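Local structure of pheromone cOB1/lipoprotein, YaeC family (Enterococcus faecalis, 4EF1) at residues T36-Y41 with G51-N56; P62-A67 with A202-V207; E17-V22 with A55-H60. The protein probably binds methionine as the lipoprotein receptor of an uptake system, and is also the precursor of the pheromone cOB1. All coordinates share one frame; numbering follows the deposited sequence. Where two conformers were deposited one is given.

The three contacts gather on the six-stranded mixed sheet of one lobe. Their centres lie about 10 Å apart for interactions 1 and 3, and about 13 Å for the other two pairs. Interactions 1 and 3 share Ala-55 and Asn-56 of strand 55-60. Helix 61-71 of interaction 2 follows that strand directly, and strand 203-208 returns beside it from far along the chain. In chain order the segments run 17-22, 36-41, 51-56 with 55-60, 62-67 and 202-207. Interaction 3 packs a helix on one face of the sheet, and interaction 2 packs another on the opposite face. Each contact has a segment reaching the bound selenomethionine, so the same elements build lobe core and pocket.

Interaction 1 of 3, residues T36-Y41 with G51-N56. With MSE (selenomethionine), chain C.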
loop_
_atom_site.group_PDB
_atom_site.type_symbol
_atom_site.label_atom_id
_atom_site.label_comp_id
_atom_site.label_asym_id
_atom_site.label_seq_id
_atom_site.Cartn_x
_atom_site.Cartn_y
_atom_site.Cartn_z
ATOM N N THR A 36 13.698 10.796 2.031
ATOM C CA THR A 36 14.045 10.640 0.592
ATOM C C THR A 36 12.785 10.058 -0.024
ATOM O O THR A 36 12.263 9.110 0.526
ATOM C CB THR A 36 15.233 9.706 0.388
ATOM O OG1 THR A 36 16.373 10.288 1.016
ATOM C CG2 THR A 36 15.562 9.504 -1.103
ATOM N N THR A 37 12.280 10.667 -1.103
ATOM C CA THR A 37 11.041 10.226 -1.763
ATOM C C THR A 37 11.390 9.301 -2.946
ATOM O O THR A 37 12.341 9.578 -3.682
ATOM C CB THR A 37 10.203 11.465 -2.206
ATOM O OG1 THR A 37 9.716 12.154 -1.035
ATOM C CG2 THR A 37 9.026 11.081 -3.102
ATOM N N TYR A 38 10.638 8.226 -3.096
ATOM C CA TYR A 38 10.755 7.231 -4.175
ATOM C C TYR A 38 9.381 7.063 -4.840
ATOM O O TYR A 38 8.351 7.067 -4.163
ATOM C CB TYR A 38 11.190 5.856 -3.641
ATOM C CG TYR A 38 12.558 5.861 -3.044
ATOM C CD1 TYR A 38 13.678 5.658 -3.837
ATOM C CD2 TYR A 38 12.756 6.113 -1.679
ATOM C CE1 TYR A 38 14.960 5.724 -3.303
ATOM C CE2 TYR A 38 14.049 6.162 -1.134
ATOM C CZ TYR A 38 15.138 5.957 -1.952
ATOM O OH TYR A 38 16.410 6.017 -1.448
ATOM N N THR A 39 9.382 6.944 -6.157
ATOM C CA THR A 39 8.164 6.848 -6.963
ATOM C C THR A 39 7.777 5.401 -7.318
ATOM O O THR A 39 6.780 5.203 -7.991
ATOM C CB THR A 39 8.374 7.657 -8.268
ATOM O OG1 THR A 39 9.467 7.108 -9.007
ATOM C CG2 THR A 39 8.697 9.124 -7.952
ATOM N N ASP A 40 8.543 4.420 -6.811
ATOM C CA ASP A 40 8.291 3.014 -7.145
ATOM C C ASP A 40 8.340 2.129 -5.915
ATOM O O ASP A 40 8.451 2.617 -4.782
ATOM C CB ASP A 40 9.340 2.552 -8.159
ATOM C CG ASP A 40 10.683 2.370 -7.519
ATOM O OD1 ASP A 40 11.100 3.275 -6.773
ATOM O OD2 ASP A 40 11.259 1.305 -7.686
ATOM N N TYR A 41 8.237 0.806 -6.126
ATOM C CA TYR A 41 8.204 -0.138 -5.027
ATOM C C TYR A 41 9.438 -1.049 -4.953
ATOM O O TYR A 41 9.487 -1.926 -4.108
ATOM C CB TYR A 41 6.916 -1.015 -5.076
ATOM C CG TYR A 41 5.549 -0.391 -4.799
ATOM C CD1 TYR A 41 5.408 0.887 -4.266
ATOM C CD2 TYR A 41 4.371 -1.128 -5.061
ATOM C CE1 TYR A 41 4.158 1.419 -4.010
ATOM C CE2 TYR A 41 3.137 -0.592 -4.793
ATOM C CZ TYR A 41 3.035 0.680 -4.282
ATOM O OH TYR A 41 1.802 1.225 -4.002
ATOM N N GLY A 51 22.178 1.141 2.093
ATOM C CA GLY A 51 22.488 2.155 3.078
ATOM C C GLY A 51 22.217 3.586 2.626
ATOM O O GLY A 51 22.580 4.517 3.347
ATOM N N ASP A 52 21.667 3.800 1.421
ATOM C CA ASP A 52 21.260 5.174 1.016
ATOM C C ASP A 52 20.268 5.769 2.006
ATOM O O ASP A 52 20.222 6.993 2.201
ATOM C CB ASP A 52 20.659 5.190 -0.399
ATOM C CG ASP A 52 21.650 4.920 -1.478
ATOM O OD1 ASP A 52 22.878 5.009 -1.272
ATOM O OD2 ASP A 52 21.140 4.610 -2.577
ATOM N N ILE A 53 19.480 4.888 2.643
ATOM C CA ILE A 53 18.536 5.234 3.707
ATOM C C ILE A 53 18.716 4.247 4.910
ATOM O O ILE A 53 19.199 3.130 4.747
ATOM C CB ILE A 53 17.074 5.233 3.171
ATOM C CG1 ILE A 53 16.681 3.855 2.621
ATOM C CG2 ILE A 53 16.926 6.302 2.060
ATOM C CD1 ILE A 53 15.346 3.743 1.906
ATOM N N ASP A 54 18.312 4.682 6.099
ATOM C CA ASP A 54 18.373 3.864 7.323
ATOM C C ASP A 54 17.087 3.053 7.560
ATOM O O ASP A 54 17.101 2.035 8.272
ATOM C CB ASP A 54 18.564 4.773 8.525
ATOM C CG ASP A 54 19.785 5.665 8.405
ATOM O OD1 ASP A 54 20.813 5.193 7.889
ATOM O OD2 ASP A 54 19.692 6.846 8.815
ATOM N N ALA A 55 15.987 3.497 6.955
ATOM C CA ALA A 55 14.676 2.846 7.116
ATOM C C ALA A 55 13.841 3.151 5.877
ATOM O O ALA A 55 14.160 4.093 5.108
ATOM C CB ALA A 55 13.964 3.377 8.349
ATOM N N ASN A 56 12.792 2.378 5.671
ATOM C CA ASN A 56 11.805 2.761 4.668
ATOM C C ASN A 56 10.379 2.647 5.199
ATOM O O ASN A 56 10.098 1.994 6.224
ATOM C CB ASN A 56 12.076 2.148 3.276
ATOM C CG ASN A 56 11.857 0.642 3.220
ATOM O OD1 ASN A 56 10.899 0.087 3.817
ATOM N ND2 ASN A 56 12.703 -0.023 2.451
HETATM N N MSE C 301 0.928 1.993 -0.023
HETATM C CA MSE C 301 0.641 0.680 -0.728
HETATM C C MSE C 301 -0.642 0.007 -0.231
HETATM O O MSE C 301 -0.879 -0.043 0.986
HETATM O OXT MSE C 301 -1.416 -0.568 -1.043
HETATM C CB MSE C 301 1.823 -0.285 -0.646
HETATM C CG MSE C 301 1.683 -1.568 -1.475
HETATM SE SE MSE C 301 3.097 -2.805 -1.061
HETATM C CE MSE C 301 4.649 -1.828 -1.834
HETATM O O HOH W 1 18.874 9.039 0.715
#
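Tyr-38, before helix 43-50, and Ile-53, after it, pack together beside Ala-47 of the helix, in a beta-alpha-beta crossover. The parallel strands it joins, 31-37 and 55-60, are not neighbours: strand 4-10 runs between them. The side chains point at each other from the two segments. Ile-53 CG2 lies 3.6 Å from Tyr-38 OH. The other branch ends in CD1, which approaches the ring obliquely, 4.1 Å from Tyr-38 CE2. Ile-53 holds CG1 between its backbone N and carbonyl carbon (chi1 60°), and both CG2 and the CD1 end of the longer branch face the hydroxyl end of Tyr-38. Thr-36 adds a looser apolar contact, with CB 4.2 Å from Ile-53 CG2. No direct hydrogen bond joins the segments. A water does so instead: it donates to Asp-52 O at 2.9 Å and pairs with Thr-36 OG1 at 2.8 Å. Further along the loop, Tyr-41 belongs to the ligand pocket, and its OH is hydrogen-bonded to Asn-178. The selenomethionine methyl, CE, sits over the centre of one face of the Tyr-41 ring, 3.3 Å above its plane.

Interaction 2 of 3, residues P62-A67 with A202-V207. With MSE (selenomethionine), chain C.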
loop_
_atom_site.group_PDB
_atom_site.type_symbol
_atom_site.label_atom_id
_atom_site.label_comp_id
_atom_site.label_asym_id
_atom_site.label_seq_id
_atom_site.Cartn_x
_atom_site.Cartn_y
_atom_site.Cartn_z
ATOM N N PRO A 62 2.785 -8.487 3.371
ATOM C CA PRO A 62 2.867 -9.465 2.277
ATOM C C PRO A 62 3.857 -9.060 1.150
ATOM O O PRO A 62 4.601 -9.904 0.638
ATOM C CB PRO A 62 1.409 -9.567 1.803
ATOM C CG PRO A 62 0.590 -9.200 2.992
ATOM C CD PRO A 62 1.390 -8.122 3.692
ATOM N N PHE A 63 3.915 -7.766 0.817
ATOM C CA PHE A 63 4.849 -7.288 -0.172
ATOM C C PHE A 63 6.289 -7.465 0.368
ATOM O O PHE A 63 7.161 -7.934 -0.333
ATOM C CB PHE A 63 4.598 -5.815 -0.501
ATOM C CG PHE A 63 5.507 -5.279 -1.573
ATOM C CD1 PHE A 63 6.754 -4.807 -1.252
ATOM C CD2 PHE A 63 5.095 -5.239 -2.897
ATOM C CE1 PHE A 63 7.615 -4.324 -2.237
ATOM C CE2 PHE A 63 5.936 -4.755 -3.890
ATOM C CZ PHE A 63 7.201 -4.285 -3.562
ATOM N N PHE A 64 6.492 -7.022 1.616
ATOM C CA PHE A 64 7.782 -7.136 2.330
ATOM C C PHE A 64 8.313 -8.587 2.267
ATOM O O PHE A 64 9.503 -8.821 1.913
ATOM C CB PHE A 64 7.580 -6.655 3.793
ATOM C CG PHE A 64 8.770 -6.832 4.697
ATOM C CD1 PHE A 64 9.788 -5.898 4.715
ATOM C CD2 PHE A 64 8.845 -7.913 5.570
ATOM C CE1 PHE A 64 10.883 -6.060 5.543
ATOM C CE2 PHE A 64 9.933 -8.082 6.408
ATOM C CZ PHE A 64 10.963 -7.158 6.394
ATOM N N ASN A 65 7.465 -9.548 2.621
ATOM C CA ASN A 65 7.889 -10.982 2.639
ATOM C C ASN A 65 8.285 -11.475 1.243
ATOM O O ASN A 65 9.279 -12.226 1.072
ATOM C CB ASN A 65 6.788 -11.888 3.206
ATOM C CG ASN A 65 6.527 -11.677 4.703
ATOM O OD1 ASN A 65 7.312 -11.063 5.418
ATOM N ND2 ASN A 65 5.380 -12.157 5.164
ATOM N N GLU A 66 7.506 -11.088 0.243
ATOM C CA GLU A 66 7.861 -11.451 -1.142
ATOM C C GLU A 66 9.222 -10.854 -1.554
ATOM O O GLU A 66 10.024 -11.540 -2.160
ATOM C CB GLU A 66 6.798 -10.989 -2.098
ATOM C CG GLU A 66 7.219 -11.309 -3.507
ATOM C CD GLU A 66 6.225 -10.867 -4.478
ATOM O OE1 GLU A 66 6.168 -9.627 -4.699
ATOM O OE2 GLU A 66 5.541 -11.747 -5.022
ATOM N N ALA A 67 9.432 -9.569 -1.237
ATOM C CA ALA A 67 10.653 -8.867 -1.551
ATOM C C ALA A 67 11.865 -9.500 -0.844
ATOM O O ALA A 67 12.930 -9.628 -1.450
ATOM C CB ALA A 67 10.525 -7.364 -1.208
ATOM N N ALA A 202 -1.361 -3.457 6.339
ATOM C CA ALA A 202 -0.810 -2.277 7.048
ATOM C C ALA A 202 0.588 -1.979 6.474
ATOM O O ALA A 202 1.372 -2.890 6.204
ATOM C CB ALA A 202 -0.742 -2.516 8.581
ATOM N N ASN A 203 0.850 -0.715 6.240
ATOM C CA ASN A 203 2.139 -0.254 5.761
ATOM C C ASN A 203 3.080 -0.120 6.958
ATOM O O ASN A 203 2.690 0.432 7.996
ATOM C CB ASN A 203 2.015 1.068 5.024
ATOM C CG ASN A 203 1.466 0.911 3.614
ATOM O OD1 ASN A 203 1.812 1.673 2.697
ATOM N ND2 ASN A 203 0.596 -0.099 3.429
ATOM N N ILE A 204 4.331 -0.549 6.774
ATOM C CA ILE A 204 5.278 -0.665 7.872
ATOM C C ILE A 204 6.527 0.209 7.734
ATOM O O ILE A 204 6.855 0.736 6.654
ATOM C CB ILE A 204 5.784 -2.135 8.054
ATOM C CG1 ILE A 204 6.648 -2.607 6.863
ATOM C CG2 ILE A 204 4.662 -3.110 8.336
ATOM C CD1 ILE A 204 7.176 -4.015 7.030
ATOM N N ILE A 205 7.237 0.311 8.853
ATOM C CA ILE A 205 8.603 0.833 8.850
ATOM C C ILE A 205 9.458 -0.413 8.760
ATOM O O ILE A 205 9.320 -1.286 9.578
ATOM C CB ILE A 205 8.975 1.592 10.114
ATOM C CG1 ILE A 205 8.074 2.816 10.289
ATOM C CG2 ILE A 205 10.450 2.001 10.090
ATOM C CD1 ILE A 205 8.214 3.842 9.185
ATOM N N ALA A 206 10.372 -0.453 7.796
ATOM C CA ALA A 206 11.294 -1.600 7.645
ATOM C C ALA A 206 12.724 -1.085 7.818
ATOM O O ALA A 206 13.023 -0.016 7.382
ATOM C CB ALA A 206 11.108 -2.245 6.279
ATOM N N VAL A 207 13.588 -1.894 8.408
ATOM C CA VAL A 207 15.011 -1.569 8.614
ATOM C C VAL A 207 15.846 -2.798 8.352
ATOM O O VAL A 207 15.295 -3.897 8.259
ATOM C CB VAL A 207 15.295 -1.042 10.072
ATOM C CG1 VAL A 207 14.531 0.271 10.307
ATOM C CG2 VAL A 207 14.971 -2.088 11.155
HETATM N N MSE C 301 0.928 1.993 -0.023
HETATM C CA MSE C 301 0.641 0.680 -0.728
HETATM C C MSE C 301 -0.642 0.007 -0.231
HETATM O O MSE C 301 -0.879 -0.043 0.986
HETATM O OXT MSE C 301 -1.416 -0.568 -1.043
HETATM C CB MSE C 301 1.823 -0.285 -0.646
HETATM C CG MSE C 301 1.683 -1.568 -1.475
HETATM SE SE MSE C 301 3.097 -2.805 -1.061
HETATM C CE MSE C 301 4.649 -1.828 -1.834
#
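The Phe-64 ring takes Ile-204 CD1 over one face, and Ala-206 CB comes up to it obliquely. The first is a CH-pi contact. CD1 of Ile-204 stands 4.3 Å from the centroid of the Phe-64 ring, 25° off the ring normal. The isoleucine chain stands roughly perpendicular to the phenylalanine side chain. Ala-206 CB is 3.9 Å from Phe-64 CE1 and lies beside the CD1-CE1 side of the ring. Phe-64 CG lies anti to its backbone N (chi1 174°), and this sends the ring from the helix to the strand. Ile-204 is extended beyond CG1, which brings its end methyl to the face. Gln-59 also touches Phe-64 and Ala-206. The neighbouring Phe-63 ring looks to the ligand instead. The selenomethionine CE lies over the centre of one face of that ring, 3.4 Å above its plane, and the ligand SE is 3.4 Å from Phe-63 CB.

All three touching residues are buried in the alpha/beta core of one lobe of what is, judging by the family, a type 2 periplasmic binding protein fold. Helix 61-71 covers one face of the mixed sheet here. Ile-205 points to the other face and packs on helix 215-225. The backbone of Ile-204 is hydrogen-bonded to Gln-59 of the next strand.

Strand 203-208 also brings Asn-203 to the pocket. Its amide binds both ends of the amino acid head group. Asn-203 OD1 accepts from the selenomethionine N at 2.9 Å. Asn-203 ND2 donates to the ligand O at 2.9 Å, with a fairly straight N-H...O angle of 160°. These two bonds fix which way round the amide lies. His-15 NE2 is a second partner of Asn-203 OD1, and Glu-84, Asn-176 and Arg-116 complete the polar grip on the ligand.

Interaction 3 of 3, residues E17-V22 with A55-H60; sequences EILEHV and ANYFQH. With MSE (selenomethionine), chain C.
Tyr-57 has the most surface buried here, and it lies against Ile-18 and Leu-19 of helix 12-28. Both reach its ring at the edge, near the ring plane. Leu-19 CG is 4.0 Å from Tyr-57 CD2, and Leu-19 CD1, also 4.0 Å from Tyr-57 CD2, lies in the ring plane. Leu-19 and Tyr-57 run past each other in opposite directions, while Ile-18 crosses the tyrosine at about a right angle. Ile-18 CD1 is 3.4 Å from Tyr-57 OH, and Ile-18 CG2 is 4.2 Å from Tyr-57 CE2. With CG anti to the backbone N (chi1 -180°), Tyr-57 swings its ring out from the strand toward the helix. Its buried hydroxyl is hydrogen-bonded to His-82 ND1. His-15 meets the same ring edge-to-face.

Past the corner at Phe-58 the chain enters the pocket. Phe-58 O comes within 3.2 Å of the selenomethionine CB. The ligand SE sits over the centre of the His-60 ring, 3.4 Å above its plane. His-60 also caps helix 61-71, through ND1 to Phe-63 N. Helix-on-sheet packing with a strand running into the ligand cleft is consistent with the type 2 periplasmic binding protein fold.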
loop_
_atom_site.group_PDB
_atom_site.type_symbol
_atom_site.label_atom_id
_atom_site.label_comp_id
_atom_site.label_asym_id
_atom_site.label_seq_id
_atom_site.Cartn_x
_atom_site.Cartn_y
_atom_site.Cartn_z
ATOM N N GLU A 17 4.717 12.875 3.326
ATOM C CA GLU A 17 3.997 14.010 3.972
ATOM C C GLU A 17 3.777 13.742 5.502
ATOM O O GLU A 17 3.896 14.658 6.330
ATOM C CB GLU A 17 2.704 14.324 3.224
ATOM C CG GLU A 17 2.938 14.890 1.819
ATOM C CD GLU A 17 1.690 15.494 1.190
ATOM O OE1 GLU A 17 0.567 15.358 1.724
ATOM O OE2 GLU A 17 1.832 16.120 0.141
ATOM N N ILE A 18 3.590 12.472 5.869
ATOM C CA ILE A 18 3.457 12.074 7.287
ATOM C C ILE A 18 4.785 12.311 7.992
ATOM O O ILE A 18 4.823 12.965 9.041
ATOM C CB ILE A 18 3.007 10.590 7.426
ATOM C CG1 ILE A 18 1.522 10.482 7.044
ATOM C CG2 ILE A 18 3.192 10.070 8.846
ATOM C CD1 ILE A 18 0.978 9.047 6.985
ATOM N N LEU A 19 5.870 11.836 7.367
ATOM C CA LEU A 19 7.237 12.030 7.865
ATOM C C LEU A 19 7.594 13.522 8.046
ATOM O O LEU A 19 8.075 13.946 9.120
ATOM C CB LEU A 19 8.245 11.286 6.998
ATOM C CG LEU A 19 8.116 9.753 7.032
ATOM C CD1 LEU A 19 9.027 9.115 6.031
ATOM C CD2 LEU A 19 8.365 9.187 8.448
ATOM N N GLU A 20 7.356 14.326 7.023
ATOM C CA GLU A 20 7.606 15.766 7.163
ATOM C C GLU A 20 6.857 16.315 8.370
ATOM O O GLU A 20 7.416 17.107 9.142
ATOM C CB GLU A 20 7.206 16.564 5.899
ATOM C CG GLU A 20 8.067 16.321 4.653
ATOM C CD GLU A 20 9.532 16.730 4.781
ATOM O OE1 GLU A 20 9.850 17.676 5.526
ATOM O OE2 GLU A 20 10.390 16.050 4.148
ATOM N N HIS A 21 5.582 15.945 8.506
ATOM C CA HIS A 21 4.738 16.428 9.589
ATOM C C HIS A 21 5.277 16.138 10.974
ATOM O O HIS A 21 5.140 16.962 11.873
ATOM C CB HIS A 21 3.291 15.924 9.419
ATOM C CG HIS A 21 2.385 16.283 10.573
ATOM N ND1 HIS A 21 1.889 17.515 10.738
ATOM C CD2 HIS A 21 1.928 15.533 11.651
ATOM C CE1 HIS A 21 1.151 17.560 11.873
ATOM N NE2 HIS A 21 1.163 16.355 12.420
ATOM N N VAL A 22 5.862 14.968 11.171
ATOM C CA VAL A 22 6.378 14.587 12.497
ATOM C C VAL A 22 7.833 15.069 12.785
ATOM O O VAL A 22 8.338 14.864 13.906
ATOM C CB VAL A 22 6.228 13.048 12.745
ATOM C CG1 VAL A 22 4.751 12.606 12.618
ATOM C CG2 VAL A 22 7.103 12.232 11.818
ATOM N N ALA A 55 15.987 3.497 6.955
ATOM C CA ALA A 55 14.676 2.846 7.116
ATOM C C ALA A 55 13.841 3.151 5.877
ATOM O O ALA A 55 14.160 4.093 5.108
ATOM C CB ALA A 55 13.964 3.377 8.349
ATOM N N ASN A 56 12.792 2.378 5.671
ATOM C CA ASN A 56 11.805 2.761 4.668
ATOM C C ASN A 56 10.379 2.647 5.199
ATOM O O ASN A 56 10.098 1.994 6.224
ATOM C CB ASN A 56 12.076 2.148 3.276
ATOM C CG ASN A 56 11.857 0.642 3.220
ATOM O OD1 ASN A 56 10.899 0.087 3.817
ATOM N ND2 ASN A 56 12.703 -0.023 2.451
ATOM N N TYR A 57 9.497 3.368 4.524
ATOM C CA TYR A 57 8.106 3.496 4.876
ATOM C C TYR A 57 7.292 3.600 3.566
ATOM O O TYR A 57 7.062 4.695 3.036
ATOM C CB TYR A 57 7.941 4.772 5.719
ATOM C CG TYR A 57 6.521 5.073 6.191
ATOM C CD1 TYR A 57 5.579 4.060 6.480
ATOM C CD2 TYR A 57 6.127 6.397 6.402
ATOM C CE1 TYR A 57 4.281 4.375 6.950
ATOM C CE2 TYR A 57 4.855 6.710 6.857
ATOM C CZ TYR A 57 3.929 5.724 7.123
ATOM O OH TYR A 57 2.702 6.140 7.595
ATOM N N PHE A 58 6.850 2.445 3.066
ATOM C CA PHE A 58 6.112 2.374 1.797
ATOM C C PHE A 58 5.344 1.060 1.578
ATOM O O PHE A 58 4.434 1.032 0.755
ATOM C CB PHE A 58 7.080 2.616 0.601
ATOM C CG PHE A 58 7.784 1.376 0.147
ATOM C CD1 PHE A 58 8.864 0.881 0.856
ATOM C CD2 PHE A 58 7.377 0.716 -0.992
ATOM C CE1 PHE A 58 9.502 -0.259 0.446
ATOM C CE2 PHE A 58 8.011 -0.442 -1.406
ATOM C CZ PHE A 58 9.076 -0.923 -0.690
ATOM N N GLN A 59 5.735 -0.026 2.238
ATOM C CA GLN A 59 5.199 -1.374 1.928
ATOM C C GLN A 59 4.435 -2.018 3.061
ATOM O O GLN A 59 4.702 -1.727 4.232
ATOM C CB GLN A 59 6.349 -2.313 1.559
ATOM C CG GLN A 59 7.318 -2.672 2.673
ATOM C CD GLN A 59 8.651 -3.255 2.211
ATOM O OE1 GLN A 59 8.698 -4.105 1.314
ATOM N NE2 GLN A 59 9.757 -2.790 2.840
ATOM N N HIS A 60 3.544 -2.947 2.694
ATOM C CA HIS A 60 2.840 -3.810 3.625
ATOM C C HIS A 60 3.573 -5.134 3.773
ATOM O O HIS A 60 4.480 -5.407 3.008
ATOM C CB HIS A 60 1.354 -3.982 3.239
ATOM C CG HIS A 60 1.090 -4.418 1.801
ATOM N ND1 HIS A 60 1.541 -5.593 1.296
ATOM C CD2 HIS A 60 0.267 -3.869 0.830
ATOM C CE1 HIS A 60 1.101 -5.743 0.018
ATOM N NE2 HIS A 60 0.318 -4.696 -0.272
HETATM N N MSE C 301 0.928 1.993 -0.023
HETATM C CA MSE C 301 0.641 0.680 -0.728
HETATM C C MSE C 301 -0.642 0.007 -0.231
HETATM O O MSE C 301 -0.879 -0.043 0.986
HETATM O OXT MSE C 301 -1.416 -0.568 -1.043
HETATM C CB MSE C 301 1.823 -0.285 -0.646
HETATM C CG MSE C 301 1.683 -1.568 -1.475
HETATM SE SE MSE C 301 3.097 -2.805 -1.061
HETATM C CE MSE C 301 4.649 -1.828 -1.834
#